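Long-range contact in bifunctional enzyme IspD/IspF (Campylobacter jejuni, PDB 1W55), which makes 4-diphosphocytidyl-2-C-methyl-D-erythritol from CTP and methylerythritol phosphate, and cyclises its 2-phosphate with release of CMP, two steps of isoprenoid precursor synthesis: residues 81-95 / 147-161. Sequence-based numbering, arbitrary orientation.
Sequences KKALELIDSEFVMVS and TPQISKTKLLKKALD
Glu90 O is gripped twice at the first turn of helix 153-159: Thr153 N donates to it at 2.9 Å, nearly straight at its hydrogen (170°) though tilted from the carbonyl plane, and a water held by Lys154 N donates as well. One residue back, Ser89 O accepts from Thr153 OG1 at 2.7 Å. With that hydroxyl anti to its own carbonyl carbon (chi1 -55°), the methyl CG2 turns to Ile87 CG2, 3.7 Å away. Lys157, extended beyond CG, runs past Leu84 and donates from NZ to Ile87 O at 3.0 Å, almost in line with the carbonyl (C=O...N 169°), so its ammonium ties down the type I turn from Leu84 to Ile87. Lys81 NZ answers from helix 76-84, bonding Leu160 O. Leu84 CD1 meets Leu156 CG and Leu160 CD1, each at 3.8 Å, the side chains crossing roughly at right angles. Val92 and Ser151, like Val94 and Gln149, exchange paired backbone bonds; on the face opposite the side chains of Val92 and Val94, Met93 CE presses on Ile150 CG1 (3.5 Å). Strand 149-152 thus runs antiparallel to strand 91-95, which pairs in parallel with strand 4-9: the mixed, Rossmann-like sheet of the GT-A cytidylyltransferase fold.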
ATOM      1  N   LYS A  81     -33.713  29.218  -7.975  1.00 40.12           N
ATOM      2  CA  LYS A  81     -34.300  30.485  -8.400  1.00 40.77           C
ATOM      3  C   LYS A  81     -33.955  31.610  -7.430  1.00 40.64           C
ATOM      4  O   LYS A  81     -33.595  32.719  -7.850  1.00 40.77           O
ATOM      5  CB  LYS A  81     -35.823  30.341  -8.563  1.00 41.67           C
ATOM      6  CG  LYS A  81     -36.583  31.656  -8.733  1.00 42.77           C
ATOM      7  CD  LYS A  81     -38.076  31.414  -8.946  1.00 44.95           C
ATOM      8  CE  LYS A  81     -38.746  32.630  -9.589  1.00 45.68           C
ATOM      9  NZ  LYS A  81     -40.067  32.257 -10.172  1.00 52.82           N
ATOM     10  N   LYS A  82     -34.056  31.327  -6.133  1.00 40.48           N
ATOM     11  CA  LYS A  82     -33.712  32.319  -5.114  1.00 40.67           C
ATOM     12  C   LYS A  82     -32.231  32.681  -5.165  1.00 40.20           C
ATOM     13  O   LYS A  82     -31.877  33.854  -5.088  1.00 39.98           O
ATOM     14  CB  LYS A  82     -34.088  31.829  -3.716  1.00 41.88           C
ATOM     15  CG  LYS A  82     -35.590  31.652  -3.491  1.00 42.43           C
ATOM     16  CD  LYS A  82     -35.864  30.897  -2.194  1.00 46.20           C
ATOM     17  CE  LYS A  82     -35.544  31.762  -0.968  1.00 49.13           C
ATOM     18  NZ  LYS A  82     -35.855  31.060   0.309  1.00 48.64           N
ATOM     19  N   ALA A  83     -31.371  31.678  -5.319  1.00 40.72           N
ATOM     20  CA  ALA A  83     -29.925  31.926  -5.368  1.00 40.66           C
ATOM     21  C   ALA A  83     -29.511  32.698  -6.618  1.00 40.90           C
ATOM     22  O   ALA A  83     -28.555  33.476  -6.579  1.00 40.45           O
ATOM     23  CB  ALA A  83     -29.152  30.618  -5.261  1.00 39.42           C
ATOM     24  N   LEU A  84     -30.216  32.473  -7.726  1.00 40.62           N
ATOM     25  CA  LEU A  84     -29.931  33.198  -8.975  1.00 42.37           C
ATOM     26  C   LEU A  84     -30.096  34.720  -8.870  1.00 43.98           C
ATOM     27  O   LEU A  84     -29.400  35.460  -9.563  1.00 44.70           O
ATOM     28  CB  LEU A  84     -30.766  32.657 -10.142  1.00 40.84           C
ATOM     29  CG  LEU A  84     -30.327  31.320 -10.748  1.00 39.16           C
ATOM     30  CD1 LEU A  84     -31.459  30.700 -11.542  1.00 37.35           C
ATOM     31  CD2 LEU A  84     -29.085  31.482 -11.618  1.00 39.88           C
ATOM     32  N   GLU A  85     -30.989  35.186  -7.998  1.00 45.74           N
ATOM     33  CA  GLU A  85     -31.183  36.625  -7.798  1.00 48.81           C
ATOM     34  C   GLU A  85     -29.926  37.294  -7.232  1.00 49.94           C
ATOM     35  O   GLU A  85     -29.819  38.525  -7.219  1.00 51.74           O
ATOM     36  CB  GLU A  85     -32.414  36.907  -6.923  1.00 47.81           C
ATOM     37  CG  GLU A  85     -33.741  36.641  -7.626  1.00 53.61           C
ATOM     38  CD  GLU A  85     -33.898  37.418  -8.936  1.00 61.87           C
ATOM     39  OE1 GLU A  85     -34.189  38.638  -8.884  1.00 66.26           O
ATOM     40  OE2 GLU A  85     -33.728  36.816 -10.023  1.00 61.64           O
ATOM     41  N   LEU A  86     -28.971  36.474  -6.795  1.00 49.49           N
ATOM     42  CA  LEU A  86     -27.689  36.957  -6.298  1.00 50.01           C
ATOM     43  C   LEU A  86     -26.627  37.048  -7.415  1.00 50.01           C
ATOM     44  O   LEU A  86     -25.555  37.629  -7.221  1.00 48.98           O
ATOM     45  CB  LEU A  86     -27.205  36.053  -5.151  1.00 50.96           C
ATOM     46  CG  LEU A  86     -27.311  36.494  -3.675  1.00 54.33           C
ATOM     47  CD1 LEU A  86     -28.480  37.445  -3.373  1.00 55.00           C
ATOM     48  CD2 LEU A  86     -27.333  35.288  -2.716  1.00 47.51           C
ATOM     49  N   ILE A  87     -26.936  36.489  -8.583  1.00 49.51           N
ATOM     50  CA  ILE A  87     -25.962  36.370  -9.667  1.00 50.85           C
ATOM     51  C   ILE A  87     -26.180  37.428 -10.742  1.00 53.30           C
ATOM     52  O   ILE A  87     -27.305  37.624 -11.203  1.00 53.19           O
ATOM     53  CB  ILE A  87     -26.029  34.952 -10.308  1.00 50.01           C
ATOM     54  CG1 ILE A  87     -25.975  33.854  -9.232  1.00 46.54           C
ATOM     55  CG2 ILE A  87     -24.941  34.775 -11.389  1.00 46.22           C
ATOM     56  CD1 ILE A  87     -24.730  33.871  -8.357  1.00 42.86           C
ATOM     57  N   ASP A  88     -25.099  38.100 -11.140  1.00 55.59           N
ATOM     58  CA  ASP A  88     -25.171  39.059 -12.245  1.00 58.29           C
ATOM     59  C   ASP A  88     -24.124  38.824 -13.341  1.00 57.55           C
ATOM     60  O   ASP A  88     -24.000  39.629 -14.261  1.00 58.46           O
ATOM     61  CB  ASP A  88     -25.163  40.518 -11.739  1.00 59.35           C
ATOM     62  CG  ASP A  88     -23.900  40.878 -10.961  1.00 64.13           C
ATOM     63  OD1 ASP A  88     -22.803  40.370 -11.289  1.00 68.66           O
ATOM     64  OD2 ASP A  88     -23.912  41.684 -10.005  1.00 69.80           O
ATOM     65  N   SER A  89     -23.381  37.724 -13.237  1.00 56.51           N
ATOM     66  CA  SER A  89     -22.437  37.329 -14.279  1.00 55.44           C
ATOM     67  C   SER A  89     -23.188  36.641 -15.418  1.00 54.76           C
ATOM     68  O   SER A  89     -24.271  36.090 -15.201  1.00 53.82           O
ATOM     69  CB  SER A  89     -21.334  36.415 -13.710  1.00 56.31           C
ATOM     70  OG  SER A  89     -21.837  35.144 -13.299  1.00 56.01           O
ATOM     71  N   GLU A  90     -22.613  36.680 -16.623  1.00 53.14           N
ATOM     72  CA  GLU A  90     -23.220  36.073 -17.807  1.00 52.62           C
ATOM     73  C   GLU A  90     -23.500  34.573 -17.641  1.00 51.31           C
ATOM     74  O   GLU A  90     -24.525  34.064 -18.108  1.00 49.49           O
ATOM     75  CB  GLU A  90     -22.337  36.288 -19.048  1.00 52.43           C
ATOM     76  CG  GLU A  90     -23.079  36.065 -20.369  1.00 57.39           C
ATOM     77  CD  GLU A  90     -22.189  36.122 -21.608  1.00 63.53           C
ATOM     78  OE1 GLU A  90     -21.030  36.582 -21.515  1.00 65.41           O
ATOM     79  OE2 GLU A  90     -22.658  35.705 -22.693  1.00 65.74           O
ATOM     80  N   PHE A  91     -22.564  33.872 -17.007  1.00 49.25           N
ATOM     81  CA  PHE A  91     -22.682  32.429 -16.833  1.00 48.63           C
ATOM     82  C   PHE A  91     -22.787  32.051 -15.370  1.00 46.92           C
ATOM     83  O   PHE A  91     -22.297  32.767 -14.484  1.00 46.72           O
ATOM     84  CB  PHE A  91     -21.506  31.712 -17.482  1.00 48.38           C
ATOM     85  CG  PHE A  91     -21.411  31.938 -18.959  1.00 52.39           C
ATOM     86  CD1 PHE A  91     -20.560  32.922 -19.472  1.00 55.37           C
ATOM     87  CD2 PHE A  91     -22.182  31.182 -19.842  1.00 51.61           C
ATOM     88  CE1 PHE A  91     -20.476  33.148 -20.847  1.00 58.54           C
ATOM     89  CE2 PHE A  91     -22.108  31.397 -21.218  1.00 56.81           C
ATOM     90  CZ  PHE A  91     -21.252  32.384 -21.723  1.00 58.33           C
ATOM     91  N   VAL A  92     -23.445  30.924 -15.131  1.00 45.00           N
ATOM     92  CA  VAL A  92     -23.521  30.355 -13.795  1.00 42.64           C
ATOM     93  C   VAL A  92     -23.322  28.846 -13.847  1.00 41.65           C
ATOM     94  O   VAL A  92     -23.971  28.138 -14.625  1.00 41.68           O
ATOM     95  CB  VAL A  92     -24.840  30.746 -13.059  1.00 42.13           C
ATOM     96  CG1 VAL A  92     -26.067  30.198 -13.777  1.00 41.76           C
ATOM     97  CG2 VAL A  92     -24.804  30.293 -11.594  1.00 42.22           C
ATOM     98  N   MET A  93     -22.392  28.364 -13.030  1.00 41.26           N
ATOM     99  CA  MET A  93     -22.269  26.931 -12.789  1.00 39.72           C
ATOM    100  C   MET A  93     -23.144  26.550 -11.594  1.00 37.21           C
ATOM    101  O   MET A  93     -23.119  27.209 -10.547  1.00 36.41           O
ATOM    102  CB  MET A  93     -20.814  26.540 -12.536  1.00 39.99           C
ATOM    103  CG  MET A  93     -20.617  25.047 -12.336  1.00 40.15           C
ATOM    104  SD  MET A  93     -18.889  24.581 -12.403  1.00 44.05           S
ATOM    105  CE  MET A  93     -18.754  24.289 -14.154  1.00 39.81           C
ATOM    106  N   VAL A  94     -23.914  25.484 -11.765  1.00 35.37           N
ATOM    107  CA  VAL A  94     -24.807  25.001 -10.725  1.00 33.00           C
ATOM    108  C   VAL A  94     -24.492  23.539 -10.446  1.00 33.94           C
ATOM    109  O   VAL A  94     -24.293  22.761 -11.371  1.00 35.42           O
ATOM    110  CB  VAL A  94     -26.288  25.140 -11.131  1.00 32.87           C
ATOM    111  CG1 VAL A  94     -27.209  24.681  -9.989  1.00 28.68           C
ATOM    112  CG2 VAL A  94     -26.616  26.580 -11.529  1.00 29.45           C
ATOM    113  N   SER A  95     -24.452  23.167  -9.172  1.00 33.23           N
ATOM    114  CA  SER A  95     -24.100  21.803  -8.799  1.00 33.46           C
ATOM    115  C   SER A  95     -24.767  21.334  -7.510  1.00 33.69           C
ATOM    116  O   SER A  95     -24.919  22.107  -6.564  1.00 34.26           O
ATOM    117  CB  SER A  95     -22.575  21.666  -8.684  1.00 34.11           C
ATOM    118  OG  SER A  95     -22.156  20.321  -8.845  1.00 32.55           O
ATOM    119  N   THR A 147     -24.323  16.750 -12.933  1.00 31.88           N
ATOM    120  CA  THR A 147     -24.057  18.130 -12.557  1.00 32.55           C
ATOM    121  C   THR A 147     -22.512  18.088 -12.337  1.00 33.86           C
ATOM    122  O   THR A 147     -21.997  16.982 -12.115  1.00 31.54           O
ATOM    123  CB  THR A 147     -24.906  18.344 -11.264  1.00 33.48           C
ATOM    124  OG1 THR A 147     -26.044  19.186 -11.517  1.00 38.95           O
ATOM    125  CG2 THR A 147     -24.180  18.968 -10.164  1.00 28.05           C
ATOM    126  N   PRO A 148     -21.739  19.187 -12.419  1.00 33.38           N
ATOM    127  CA  PRO A 148     -22.186  20.572 -12.645  1.00 34.18           C
ATOM    128  C   PRO A 148     -22.777  20.860 -14.023  1.00 35.31           C
ATOM    129  O   PRO A 148     -22.499  20.155 -14.994  1.00 34.85           O
ATOM    130  CB  PRO A 148     -20.897  21.403 -12.485  1.00 33.39           C
ATOM    131  CG  PRO A 148     -19.855  20.478 -11.901  1.00 35.29           C
ATOM    132  CD  PRO A 148     -20.274  19.096 -12.285  1.00 34.98           C
ATOM    133  N   GLN A 149     -23.609  21.894 -14.085  1.00 35.46           N
ATOM    134  CA  GLN A 149     -24.227  22.313 -15.332  1.00 36.32           C
ATOM    135  C   GLN A 149     -23.959  23.808 -15.463  1.00 37.64           C
ATOM    136  O   GLN A 149     -24.073  24.545 -14.486  1.00 38.95           O
ATOM    137  CB  GLN A 149     -25.732  22.020 -15.314  1.00 36.77           C
ATOM    138  CG  GLN A 149     -26.094  20.535 -15.179  1.00 37.91           C
ATOM    139  CD  GLN A 149     -27.597  20.248 -15.219  1.00 37.60           C
ATOM    140  OE1 GLN A 149     -28.378  20.865 -14.492  1.00 37.70           O
ATOM    141  NE2 GLN A 149     -27.996  19.284 -16.047  1.00 37.54           N
ATOM    142  N   ILE A 150     -23.565  24.252 -16.652  1.00 38.76           N
ATOM    143  CA  ILE A 150     -23.339  25.674 -16.887  1.00 39.49           C
ATOM    144  C   ILE A 150     -24.441  26.220 -17.784  1.00 41.00           C
ATOM    145  O   ILE A 150     -24.753  25.634 -18.831  1.00 41.02           O
ATOM    146  CB  ILE A 150     -21.956  25.939 -17.543  1.00 39.13           C
ATOM    147  CG1 ILE A 150     -20.830  25.320 -16.732  1.00 38.42           C
ATOM    148  CG2 ILE A 150     -21.704  27.435 -17.679  1.00 41.07           C
ATOM    149  CD1 ILE A 150     -19.513  25.232 -17.507  1.00 45.88           C
ATOM    150  N   SER A 151     -25.003  27.355 -17.382  1.00 40.15           N
ATOM    151  CA  SER A 151     -26.084  27.977 -18.126  1.00 40.89           C
ATOM    152  C   SER A 151     -25.819  29.462 -18.260  1.00 41.85           C
ATOM    153  O   SER A 151     -25.086  30.050 -17.453  1.00 41.87           O
ATOM    154  CB  SER A 151     -27.424  27.771 -17.408  1.00 39.78           C
ATOM    155  OG  SER A 151     -27.726  26.401 -17.268  1.00 43.06           O
ATOM    156  N   LYS A 152     -26.422  30.063 -19.279  1.00 43.74           N
ATOM    157  CA  LYS A 152     -26.496  31.516 -19.359  1.00 45.27           C
ATOM    158  C   LYS A 152     -27.476  31.925 -18.275  1.00 44.74           C
ATOM    159  O   LYS A 152     -28.616  31.437 -18.223  1.00 44.18           O
ATOM    160  CB  LYS A 152     -26.973  31.992 -20.737  1.00 45.68           C
ATOM    161  CG  LYS A 152     -26.091  31.536 -21.909  1.00 51.12           C
ATOM    162  CD  LYS A 152     -25.553  32.725 -22.715  1.00 59.42           C
ATOM    163  CE  LYS A 152     -24.931  32.288 -24.054  1.00 61.84           C
ATOM    164  NZ  LYS A 152     -25.800  31.315 -24.811  1.00 63.42           N
ATOM    165  N   THR A 153     -27.002  32.801 -17.400  1.00 44.41           N
ATOM    166  CA  THR A 153     -27.737  33.236 -16.223  1.00 45.53           C
ATOM    167  C   THR A 153     -29.128  33.774 -16.547  1.00 47.45           C
ATOM    168  O   THR A 153     -30.120  33.369 -15.926  1.00 46.67           O
ATOM    169  CB  THR A 153     -26.909  34.289 -15.492  1.00 44.49           C
ATOM    170  OG1 THR A 153     -25.619  33.736 -15.206  1.00 42.29           O
ATOM    171  CG2 THR A 153     -27.494  34.592 -14.120  1.00 42.32           C
ATOM    172  N   LYS A 154     -29.196  34.662 -17.536  1.00 49.41           N
ATOM    173  CA  LYS A 154     -30.457  35.311 -17.891  1.00 51.03           C
ATOM    174  C   LYS A 154     -31.499  34.287 -18.343  1.00 49.18           C
ATOM    175  O   LYS A 154     -32.664  34.388 -17.968  1.00 48.99           O
ATOM    176  CB  LYS A 154     -30.239  36.402 -18.953  1.00 52.74           C
ATOM    177  CG  LYS A 154     -29.334  37.555 -18.478  1.00 58.74           C
ATOM    178  CD  LYS A 154     -29.160  38.632 -19.555  1.00 70.50           C
ATOM    179  CE  LYS A 154     -27.791  38.540 -20.235  1.00 74.05           C
ATOM    180  NZ  LYS A 154     -26.901  39.692 -19.893  1.00 76.37           N
ATOM    181  N   LEU A 155     -31.065  33.294 -19.117  1.00 47.71           N
ATOM    182  CA  LEU A 155     -31.963  32.252 -19.616  1.00 48.14           C
ATOM    183  C   LEU A 155     -32.478  31.318 -18.522  1.00 47.77           C
ATOM    184  O   LEU A 155     -33.645  30.907 -18.555  1.00 48.39           O
ATOM    185  CB  LEU A 155     -31.297  31.429 -20.725  1.00 47.25           C
ATOM    186  CG  LEU A 155     -31.166  32.136 -22.085  1.00 53.11           C
ATOM    187  CD1 LEU A 155     -30.532  31.214 -23.099  1.00 54.00           C
ATOM    188  CD2 LEU A 155     -32.510  32.673 -22.613  1.00 54.94           C
ATOM    189  N   LEU A 156     -31.604  30.976 -17.570  1.00 45.54           N
ATOM    190  CA  LEU A 156     -31.965  30.081 -16.477  1.00 44.22           C
ATOM    191  C   LEU A 156     -32.943  30.782 -15.541  1.00 43.12           C
ATOM    192  O   LEU A 156     -33.902  30.171 -15.073  1.00 42.22           O
ATOM    193  CB  LEU A 156     -30.718  29.577 -15.728  1.00 43.41           C
ATOM    194  CG  LEU A 156     -30.911  28.500 -14.651  1.00 42.04           C
ATOM    195  CD1 LEU A 156     -31.612  27.274 -15.214  1.00 39.19           C
ATOM    196  CD2 LEU A 156     -29.575  28.106 -13.968  1.00 35.19           C
ATOM    197  N   LYS A 157     -32.705  32.068 -15.293  1.00 43.62           N
ATOM    198  CA  LYS A 157     -33.666  32.907 -14.571  1.00 44.18           C
ATOM    199  C   LYS A 157     -35.044  32.863 -15.234  1.00 45.14           C
ATOM    200  O   LYS A 157     -36.049  32.570 -14.572  1.00 45.23           O
ATOM    201  CB  LYS A 157     -33.173  34.351 -14.470  1.00 43.22           C
ATOM    202  CG  LYS A 157     -32.022  34.534 -13.493  1.00 43.47           C
ATOM    203  CD  LYS A 157     -31.828  35.987 -13.122  1.00 47.60           C
ATOM    204  CE  LYS A 157     -30.418  36.228 -12.611  1.00 48.95           C
ATOM    205  NZ  LYS A 157     -30.230  37.599 -12.045  1.00 55.05           N
ATOM    206  N   LYS A 158     -35.081  33.120 -16.541  1.00 45.39           N
ATOM    207  CA  LYS A 158     -36.335  33.091 -17.299  1.00 47.67           C
ATOM    208  C   LYS A 158     -36.960  31.703 -17.270  1.00 46.34           C
ATOM    209  O   LYS A 158     -38.171  31.567 -17.107  1.00 46.16           O
ATOM    210  CB  LYS A 158     -36.117  33.533 -18.753  1.00 49.07           C
ATOM    211  CG  LYS A 158     -36.947  34.745 -19.171  1.00 57.45           C
ATOM    212  CD  LYS A 158     -36.525  35.261 -20.547  1.00 66.89           C
ATOM    213  CE  LYS A 158     -35.914  36.663 -20.457  1.00 71.75           C
ATOM    214  NZ  LYS A 158     -34.604  36.755 -21.174  1.00 73.82           N
ATOM    215  N   ALA A 159     -36.121  30.678 -17.421  1.00 44.57           N
ATOM    216  CA  ALA A 159     -36.569  29.286 -17.390  1.00 43.62           C
ATOM    217  C   ALA A 159     -37.341  28.917 -16.116  1.00 42.82           C
ATOM    218  O   ALA A 159     -38.180  28.025 -16.159  1.00 43.59           O
ATOM    219  CB  ALA A 159     -35.384  28.339 -17.584  1.00 42.94           C
ATOM    220  N   LEU A 160     -37.057  29.604 -15.005  1.00 42.00           N
ATOM    221  CA  LEU A 160     -37.645  29.266 -13.697  1.00 43.07           C
ATOM    222  C   LEU A 160     -38.703  30.263 -13.260  1.00 43.81           C
ATOM    223  O   LEU A 160     -39.105  30.284 -12.096  1.00 44.95           O
ATOM    224  CB  LEU A 160     -36.564  29.135 -12.606  1.00 41.22           C
ATOM    225  CG  LEU A 160     -35.462  28.096 -12.840  1.00 41.84           C
ATOM    226  CD1 LEU A 160     -34.363  28.202 -11.778  1.00 40.04           C
ATOM    227  CD2 LEU A 160     -36.056  26.698 -12.882  1.00 39.77           C
ATOM    228  N   ASP A 161     -39.162  31.074 -14.210  1.00 45.91           N
ATOM    229  CA  ASP A 161     -40.184  32.085 -13.959  1.00 47.23           C
ATOM    230  C   ASP A 161     -41.461  31.534 -13.307  1.00 46.39           C
ATOM    231  O   ASP A 161     -41.967  32.130 -12.367  1.00 46.33           O
ATOM    232  CB  ASP A 161     -40.522  32.839 -15.249  1.00 48.19           C
ATOM    233  CG  ASP A 161     -41.576  33.917 -15.034  1.00 53.29           C
ATOM    234  OD1 ASP A 161     -41.499  34.645 -14.012  1.00 52.76           O
ATOM    235  OD2 ASP A 161     -42.516  34.101 -15.837  1.00 57.50           O
TER
HETATM  236  O   HOH W   1     -40.705  34.945 -11.549  1.00 48.37           O
HETATM  237  O   HOH W   2     -26.708  35.553 -18.811  1.00 50.68           O